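Local coordinates for protein starch synthase I (Hordeum vulgare, PDB 4HLN) that belongs to the starch synthases, glycosyltransferases built from two Rossmann-like domains in the GT-B arrangement, and carries a bound glycan on one of its lobes, at residues 552-556 against 566-570; 363-369 against 543-547. All blocks are in the same frame, centred on the assembly; numbering follows the deposited sequence.

Interaction 1. Residues 552-556 against 566-570. With GLC (alpha-D-glucopyranose), chain B; GLC (alpha-D-glucopyranose), chain C.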
ATOM      1  N   THR A 552      -2.584  -4.886  10.751  1.00 68.61           N
ATOM      2  CA  THR A 552      -1.120  -4.915  10.717  1.00 67.31           C
ATOM      3  C   THR A 552      -0.493  -4.635  12.090  1.00 65.35           C
ATOM      4  O   THR A 552       0.533  -5.224  12.446  1.00 66.69           O
ATOM      5  CB  THR A 552      -0.556  -3.968   9.630  1.00 66.61           C
ATOM      6  OG1 THR A 552       0.329  -3.018  10.227  1.00 75.42           O
ATOM      7  CG2 THR A 552      -1.684  -3.238   8.921  1.00 65.14           C
ATOM      8  N   VAL A 553      -1.118  -3.739  12.853  1.00 58.95           N
ATOM      9  CA  VAL A 553      -0.828  -3.599  14.281  1.00 54.26           C
ATOM     10  C   VAL A 553      -2.059  -3.974  15.107  1.00 58.40           C
ATOM     11  O   VAL A 553      -3.075  -3.278  15.081  1.00 67.50           O
ATOM     12  CB  VAL A 553      -0.394  -2.166  14.655  1.00 56.06           C
ATOM     13  CG1 VAL A 553      -0.313  -2.004  16.169  1.00 53.24           C
ATOM     14  CG2 VAL A 553       0.927  -1.818  13.996  1.00 50.34           C
ATOM     15  N   GLU A 554      -1.961  -5.084  15.829  1.00 62.51           N
ATOM     16  CA  GLU A 554      -3.029  -5.532  16.713  1.00 70.90           C
ATOM     17  C   GLU A 554      -2.920  -4.811  18.066  1.00 70.62           C
ATOM     18  O   GLU A 554      -1.901  -4.915  18.756  1.00 66.43           O
ATOM     19  CB  GLU A 554      -2.943  -7.052  16.882  1.00 77.17           C
ATOM     20  CG  GLU A 554      -4.056  -7.674  17.701  1.00 96.97           C
ATOM     21  CD  GLU A 554      -3.805  -9.150  17.993  1.00108.81           C
ATOM     22  OE1 GLU A 554      -4.375  -9.666  18.980  1.00108.41           O
ATOM     23  OE2 GLU A 554      -3.037  -9.789  17.238  1.00112.11           O
ATOM     24  N   THR A 555      -3.953  -4.061  18.437  1.00 68.47           N
ATOM     25  CA  THR A 555      -3.894  -3.287  19.675  1.00 69.20           C
ATOM     26  C   THR A 555      -3.677  -4.179  20.899  1.00 75.12           C
ATOM     27  O   THR A 555      -4.187  -5.296  20.967  1.00 76.45           O
ATOM     28  CB  THR A 555      -5.147  -2.419  19.886  1.00 68.11           C
ATOM     29  OG1 THR A 555      -5.279  -1.494  18.803  1.00 78.39           O
ATOM     30  CG2 THR A 555      -5.035  -1.636  21.189  1.00 59.86           C
ATOM     31  N   PHE A 556      -2.916  -3.669  21.863  1.00 77.25           N
ATOM     32  CA  PHE A 556      -2.585  -4.410  23.074  1.00 78.07           C
ATOM     33  C   PHE A 556      -3.799  -4.754  23.911  1.00 89.50           C
ATOM     34  O   PHE A 556      -4.654  -3.907  24.176  1.00 92.22           O
ATOM     35  CB  PHE A 556      -1.627  -3.606  23.941  1.00 70.87           C
ATOM     36  CG  PHE A 556      -1.179  -4.334  25.165  1.00 71.14           C
ATOM     37  CD1 PHE A 556      -1.210  -3.723  26.403  1.00 68.77           C
ATOM     38  CD2 PHE A 556      -0.724  -5.643  25.077  1.00 81.15           C
ATOM     39  CE1 PHE A 556      -0.782  -4.406  27.543  1.00 67.31           C
ATOM     40  CE2 PHE A 556      -0.294  -6.331  26.212  1.00 76.27           C
ATOM     41  CZ  PHE A 556      -0.328  -5.710  27.446  1.00 68.85           C
ATOM     42  N   GLY A 566      -1.352  -8.809  21.238  1.00 84.52           N
ATOM     43  CA  GLY A 566      -1.164  -7.524  20.592  1.00 84.12           C
ATOM     44  C   GLY A 566       0.292  -7.162  20.394  1.00 77.18           C
ATOM     45  O   GLY A 566       1.181  -7.873  20.855  1.00 65.57           O
ATOM     46  N   THR A 567       0.532  -6.045  19.714  1.00 79.84           N
ATOM     47  CA  THR A 567       1.878  -5.683  19.281  1.00 76.20           C
ATOM     48  C   THR A 567       2.176  -4.204  19.440  1.00 69.88           C
ATOM     49  O   THR A 567       3.318  -3.782  19.290  1.00 78.80           O
ATOM     50  CB  THR A 567       2.109  -6.050  17.805  1.00 70.77           C
ATOM     51  OG1 THR A 567       0.962  -5.674  17.034  1.00 68.64           O
ATOM     52  CG2 THR A 567       2.350  -7.538  17.657  1.00 58.27           C
ATOM     53  N   GLY A 568       1.146  -3.422  19.730  1.00 55.20           N
ATOM     54  CA  GLY A 568       1.303  -1.995  19.932  1.00 49.64           C
ATOM     55  C   GLY A 568      -0.053  -1.362  20.157  1.00 51.05           C
ATOM     56  O   GLY A 568      -0.976  -2.028  20.601  1.00 63.73           O
ATOM     57  N   TRP A 569      -0.191  -0.081  19.849  1.00 53.45           N
ATOM     58  CA  TRP A 569      -1.500   0.551  19.939  1.00 58.30           C
ATOM     59  C   TRP A 569      -1.928   1.202  18.640  1.00 62.73           C
ATOM     60  O   TRP A 569      -1.229   2.057  18.107  1.00 81.61           O
ATOM     61  CB  TRP A 569      -1.526   1.590  21.054  1.00 58.83           C
ATOM     62  CG  TRP A 569      -1.575   0.985  22.401  1.00 71.81           C
ATOM     63  CD1 TRP A 569      -2.686   0.724  23.139  1.00 70.74           C
ATOM     64  CD2 TRP A 569      -0.459   0.555  23.185  1.00 78.59           C
ATOM     65  NE1 TRP A 569      -2.334   0.158  24.341  1.00 76.66           N
ATOM     66  CE2 TRP A 569      -0.970   0.041  24.392  1.00 80.51           C
ATOM     67  CE3 TRP A 569       0.922   0.555  22.984  1.00 76.61           C
ATOM     68  CZ2 TRP A 569      -0.149  -0.472  25.391  1.00 79.65           C
ATOM     69  CZ3 TRP A 569       1.735   0.041  23.975  1.00 76.45           C
ATOM     70  CH2 TRP A 569       1.198  -0.463  25.164  1.00 76.20           C
ATOM     71  N   ALA A 570      -3.084   0.796  18.138  1.00 54.22           N
ATOM     72  CA  ALA A 570      -3.718   1.499  17.033  1.00 62.55           C
ATOM     73  C   ALA A 570      -4.879   2.305  17.597  1.00 65.58           C
ATOM     74  O   ALA A 570      -5.687   1.783  18.364  1.00 66.36           O
ATOM     75  CB  ALA A 570      -4.210   0.518  15.972  1.00 62.01           C
TER
HETATM   76  C1  GLC B   1      -8.093  -2.812  25.106  1.00132.37           C
HETATM   77  C2  GLC B   1      -8.367  -3.664  26.329  1.00134.63           C
HETATM   78  C3  GLC B   1      -7.740  -3.057  27.593  1.00142.89           C
HETATM   79  C4  GLC B   1      -6.337  -2.432  27.450  1.00140.69           C
HETATM   80  C5  GLC B   1      -6.300  -1.667  26.124  1.00138.57           C
HETATM   81  C6  GLC B   1      -4.915  -1.186  25.727  1.00140.25           C
HETATM   82  O2  GLC B   1      -9.770  -3.772  26.475  1.00127.57           O
HETATM   83  O3  GLC B   1      -7.694  -4.065  28.574  1.00149.87           O
HETATM   84  O4  GLC B   1      -6.145  -1.643  28.636  1.00140.93           O
HETATM   85  O5  GLC B   1      -6.720  -2.517  25.078  1.00137.33           O
HETATM   86  O6  GLC B   1      -4.997   0.162  25.341  1.00144.25           O
HETATM   87  C1  GLC C   2      -4.877  -1.014  29.069  1.00148.06           C
HETATM   88  C2  GLC C   2      -3.481  -1.622  28.802  1.00152.69           C
HETATM   89  C3  GLC C   2      -2.875  -2.582  29.851  1.00153.89           C
HETATM   90  C4  GLC C   2      -3.263  -2.335  31.303  1.00150.75           C
HETATM   91  C5  GLC C   2      -4.653  -1.703  31.397  1.00152.64           C
HETATM   92  C6  GLC C   2      -4.849  -1.121  32.795  1.00147.76           C
HETATM   93  O2  GLC C   2      -3.447  -2.234  27.533  1.00154.88           O
HETATM   94  O3  GLC C   2      -1.469  -2.444  29.812  1.00151.67           O
HETATM   95  O4  GLC C   2      -3.177  -3.550  32.065  1.00145.08           O
HETATM   96  O5  GLC C   2      -4.876  -0.661  30.449  1.00152.34           O
HETATM   97  O6  GLC C   2      -4.535   0.252  32.779  1.00145.46           O
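Thr-555 and Gly-568 form a single beta bridge, holding the loop 552-556 along the lead-in to strand 569-571, an edge strand of the parallel Rossmann-like sheet in the C-terminal lobe. Glu-554 is gripped through both backbone polar atoms. Glu-554 O accepts from Thr-567 N at 2.8 Å, the donor lying in the carbonyl plane, while Glu-554 N gives a weak bond to Thr-567 OG1. That hydroxyl is brought there by a chi1 of 44°, between the backbone N and the carbonyl carbon. One residue on, Phe-556 N reaches Gly-568 O at 2.8 Å, almost in line with that carbonyl, and Thr-555 CA closes on the same oxygen. Ala-570 N is satisfied by a side chain instead: Thr-555 OG1 accepts it at 3.2 Å, and CG2 of the same threonine rests 3.9 Å from Trp-569 CD1, the two side chains crossing nearly at right angles. Outside the pair, Gly-566 O takes a hydrogen bond from Arg-603 NE of helix 594-606. Phe-556 and Trp-569 run side by side, with Phe-556 CB over the rim of one indole face, 3.7 Å from Trp-569 CE2, and the ring planes inclined at 72°. Both residues line the glycan pocket. At the indole edge, in its plane, Trp-569 NE1 donates weakly to O6 of the chain B glucose at 2.8 Å.

Interaction 2. Residues 363-369 against 543-547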
ATOM      1  N   GLN A 363      -9.229  -1.028   4.549  1.00 52.69           N
ATOM      2  CA  GLN A 363      -9.473  -2.111   5.494  1.00 59.24           C
ATOM      3  C   GLN A 363      -9.062  -1.843   6.948  1.00 74.79           C
ATOM      4  O   GLN A 363      -9.827  -2.125   7.874  1.00 90.69           O
ATOM      5  CB  GLN A 363      -8.834  -3.396   5.010  1.00 60.46           C
ATOM      6  CG  GLN A 363      -9.862  -4.382   4.519  1.00 75.19           C
ATOM      7  CD  GLN A 363     -10.895  -4.695   5.576  1.00 76.84           C
ATOM      8  OE1 GLN A 363     -10.568  -5.221   6.636  1.00 84.68           O
ATOM      9  NE2 GLN A 363     -12.146  -4.359   5.300  1.00 71.78           N
ATOM     10  N   GLY A 364      -7.867  -1.310   7.160  1.00 60.01           N
ATOM     11  CA  GLY A 364      -7.461  -0.973   8.513  1.00 58.62           C
ATOM     12  C   GLY A 364      -7.883   0.399   9.021  1.00 56.44           C
ATOM     13  O   GLY A 364      -7.198   0.983   9.860  1.00 63.84           O
ATOM     14  N   TYR A 365      -9.004   0.918   8.529  1.00 55.26           N
ATOM     15  CA  TYR A 365      -9.496   2.235   8.965  1.00 53.77           C
ATOM     16  C   TYR A 365     -10.991   2.272   9.249  1.00 54.46           C
ATOM     17  O   TYR A 365     -11.729   1.364   8.890  1.00 62.04           O
ATOM     18  CB  TYR A 365      -9.155   3.327   7.949  1.00 46.05           C
ATOM     19  CG  TYR A 365      -7.685   3.560   7.800  1.00 44.17           C
ATOM     20  CD1 TYR A 365      -7.018   4.438   8.646  1.00 48.02           C
ATOM     21  CD2 TYR A 365      -6.948   2.884   6.832  1.00 47.12           C
ATOM     22  CE1 TYR A 365      -5.654   4.658   8.526  1.00 45.49           C
ATOM     23  CE2 TYR A 365      -5.585   3.094   6.695  1.00 45.59           C
ATOM     24  CZ  TYR A 365      -4.943   3.981   7.546  1.00 51.17           C
ATOM     25  OH  TYR A 365      -3.592   4.203   7.422  1.00 53.70           O
ATOM     26  N   SER A 366     -11.429   3.353   9.876  1.00 69.30           N
ATOM     27  CA  SER A 366     -12.819   3.487  10.302  1.00 70.01           C
ATOM     28  C   SER A 366     -13.723   3.865   9.144  1.00 60.05           C
ATOM     29  O   SER A 366     -13.258   4.372   8.124  1.00 65.38           O
ATOM     30  CB  SER A 366     -12.920   4.573  11.365  1.00 66.67           C
ATOM     31  OG  SER A 366     -12.500   5.819  10.821  1.00 67.21           O
ATOM     32  N   TRP A 367     -15.019   3.642   9.322  1.00 58.39           N
ATOM     33  CA  TRP A 367     -16.012   4.081   8.347  1.00 65.30           C
ATOM     34  C   TRP A 367     -15.805   5.557   7.985  1.00 68.12           C
ATOM     35  O   TRP A 367     -15.803   5.947   6.812  1.00 70.98           O
ATOM     36  CB  TRP A 367     -17.428   3.877   8.899  1.00 63.21           C
ATOM     37  CG  TRP A 367     -18.505   4.344   7.953  1.00 83.84           C
ATOM     38  CD1 TRP A 367     -18.972   5.631   7.796  1.00 85.04           C
ATOM     39  CD2 TRP A 367     -19.237   3.538   7.018  1.00 90.96           C
ATOM     40  NE1 TRP A 367     -19.952   5.665   6.826  1.00 88.02           N
ATOM     41  CE2 TRP A 367     -20.133   4.396   6.333  1.00 96.34           C
ATOM     42  CE3 TRP A 367     -19.224   2.176   6.693  1.00 96.37           C
ATOM     43  CZ2 TRP A 367     -21.007   3.933   5.349  1.00111.46           C
ATOM     44  CZ3 TRP A 367     -20.093   1.716   5.713  1.00108.61           C
ATOM     45  CH2 TRP A 367     -20.973   2.592   5.053  1.00117.27           C
ATOM     46  N   GLU A 368     -15.623   6.363   9.020  1.00 60.27           N
ATOM     47  CA  GLU A 368     -15.511   7.805   8.901  1.00 60.78           C
ATOM     48  C   GLU A 368     -14.330   8.207   8.029  1.00 53.11           C
ATOM     49  O   GLU A 368     -14.446   9.100   7.188  1.00 53.73           O
ATOM     50  CB  GLU A 368     -15.380   8.430  10.300  1.00 73.57           C
ATOM     51  CG  GLU A 368     -16.574   8.166  11.250  1.00 82.94           C
ATOM     52  CD  GLU A 368     -16.821   6.679  11.597  1.00 91.52           C
ATOM     53  OE1 GLU A 368     -15.874   5.856  11.561  1.00 91.28           O
ATOM     54  OE2 GLU A 368     -17.984   6.336  11.920  1.00 86.75           O
ATOM     55  N   VAL A 369     -13.192   7.557   8.240  1.00 53.34           N
ATOM     56  CA  VAL A 369     -11.996   7.870   7.467  1.00 56.70           C
ATOM     57  C   VAL A 369     -12.213   7.492   6.004  1.00 55.98           C
ATOM     58  O   VAL A 369     -11.954   8.289   5.095  1.00 50.36           O
ATOM     59  CB  VAL A 369     -10.746   7.161   8.034  1.00 51.75           C
ATOM     60  CG1 VAL A 369      -9.565   7.313   7.093  1.00 46.00           C
ATOM     61  CG2 VAL A 369     -10.401   7.723   9.397  1.00 53.61           C
ATOM     62  N   VAL A 543      -0.048   3.838  16.136  1.00 57.83           N
ATOM     63  CA  VAL A 543      -0.425   4.178  14.780  1.00 56.92           C
ATOM     64  C   VAL A 543      -1.922   4.480  14.642  1.00 56.41           C
ATOM     65  O   VAL A 543      -2.749   3.929  15.373  1.00 58.86           O
ATOM     66  CB  VAL A 543      -0.024   3.025  13.841  1.00 62.59           C
ATOM     67  CG1 VAL A 543      -0.656   1.725  14.312  1.00 59.57           C
ATOM     68  CG2 VAL A 543      -0.412   3.333  12.409  1.00 72.96           C
ATOM     69  N   HIS A 544      -2.263   5.375  13.717  1.00 52.51           N
ATOM     70  CA  HIS A 544      -3.666   5.625  13.390  1.00 55.93           C
ATOM     71  C   HIS A 544      -4.297   4.430  12.694  1.00 58.48           C
ATOM     72  O   HIS A 544      -3.770   3.946  11.686  1.00 56.45           O
ATOM     73  CB  HIS A 544      -3.825   6.834  12.477  1.00 49.01           C
ATOM     74  CG  HIS A 544      -5.207   6.965  11.914  1.00 56.70           C
ATOM     75  ND1 HIS A 544      -5.471   7.588  10.713  1.00 63.47           N
ATOM     76  CD2 HIS A 544      -6.402   6.546  12.390  1.00 56.24           C
ATOM     77  CE1 HIS A 544      -6.771   7.553  10.475  1.00 57.00           C
ATOM     78  NE2 HIS A 544      -7.359   6.921  11.477  1.00 61.95           N
ATOM     79  N   GLY A 545      -5.431   3.971  13.221  1.00 56.26           N
ATOM     80  CA  GLY A 545      -6.183   2.899  12.592  1.00 58.02           C
ATOM     81  C   GLY A 545      -6.934   1.980  13.534  1.00 64.35           C
ATOM     82  O   GLY A 545      -6.993   2.193  14.744  1.00 74.67           O
ATOM     83  N   THR A 546      -7.531   0.947  12.959  1.00 69.00           N
ATOM     84  CA  THR A 546      -8.180  -0.095  13.747  1.00 75.45           C
ATOM     85  C   THR A 546      -7.153  -1.178  14.132  1.00 81.87           C
ATOM     86  O   THR A 546      -6.151  -1.384  13.436  1.00 85.81           O
ATOM     87  CB  THR A 546      -9.416  -0.671  13.005  1.00 61.50           C
ATOM     88  OG1 THR A 546      -9.054  -1.088  11.677  1.00 63.01           O
ATOM     89  CG2 THR A 546     -10.495   0.397  12.897  1.00 56.75           C
ATOM     90  N   GLY A 547      -7.378  -1.850  15.253  1.00 71.91           N
ATOM     91  CA  GLY A 547      -6.341  -2.701  15.807  1.00 60.74           C
ATOM     92  C   GLY A 547      -6.745  -4.144  16.008  1.00 67.51           C
ATOM     93  O   GLY A 547      -6.262  -4.802  16.933  1.00 73.92           O
TER
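Tyr-365 drives the CD1-CE1 edge of its ring against the face of the His-544 imidazole, a T-shaped (edge-to-face) pair with centroids 5.0 Å apart and planes at 69°. This is the compact part of a contact between the two lobes of the GT-B fold. Tyr-365 CD1 comes within 3.6 Å of His-544 CE1, while Val-369 CG2 approaches the imidazole edge in its plane, 3.8 Å from His-544 NE2. With CG anti to the backbone N (chi1 169°), the imidazole extends toward both of these side chains. Partners beyond the contact fix the rings: His-544 ND1 is hydrogen-bonded to Ser-522 O, and Tyr-365 OH to Glu-525 N. Alongside, Thr-546 N donates to Gly-364 O at 3.1 Å, a straight bond (168°) arriving from above the carbonyl plane. The packing thins toward Gln-363, whose side chain starts away from 543-547 and whose O remains 4.0 Å from Thr-546 OG1. Thr-546 is itself partly exposed, and its hydroxyl is bonded to Asp-551 OD2. Ser-366, the N-cap of helix 367-374, accepts from Val-369 N through OG at 3.2 Å. From the first turn of that helix Val-369 meets the end of strand 540-544, which runs between strands 517-520 and 569-571, while Trp-367 turns to helix 376-384.

How the interactions relate
Interactions 1 and 2 have centres about 12 Å apart and both reach the same sheet, in which strands 540-544 and 569-571 are neighbours. Trp-569 O lies 2.9 Å from Val-543 N, and Thr-555 N lies 2.9 Å from Gly-547 O, both probable hydrogen bonds; Ala-570 CB adds packing on Gly-545 O at 3.5 Å. Only four residues of chain separate segment 543-547 from segment 552-556. Their surroundings differ: interaction 1 supplies Phe-556 and Trp-569 to the glycan pocket, whereas interaction 2 joins the two lobes, with the Thr-546 side chain about 12 Å from a bound glucose.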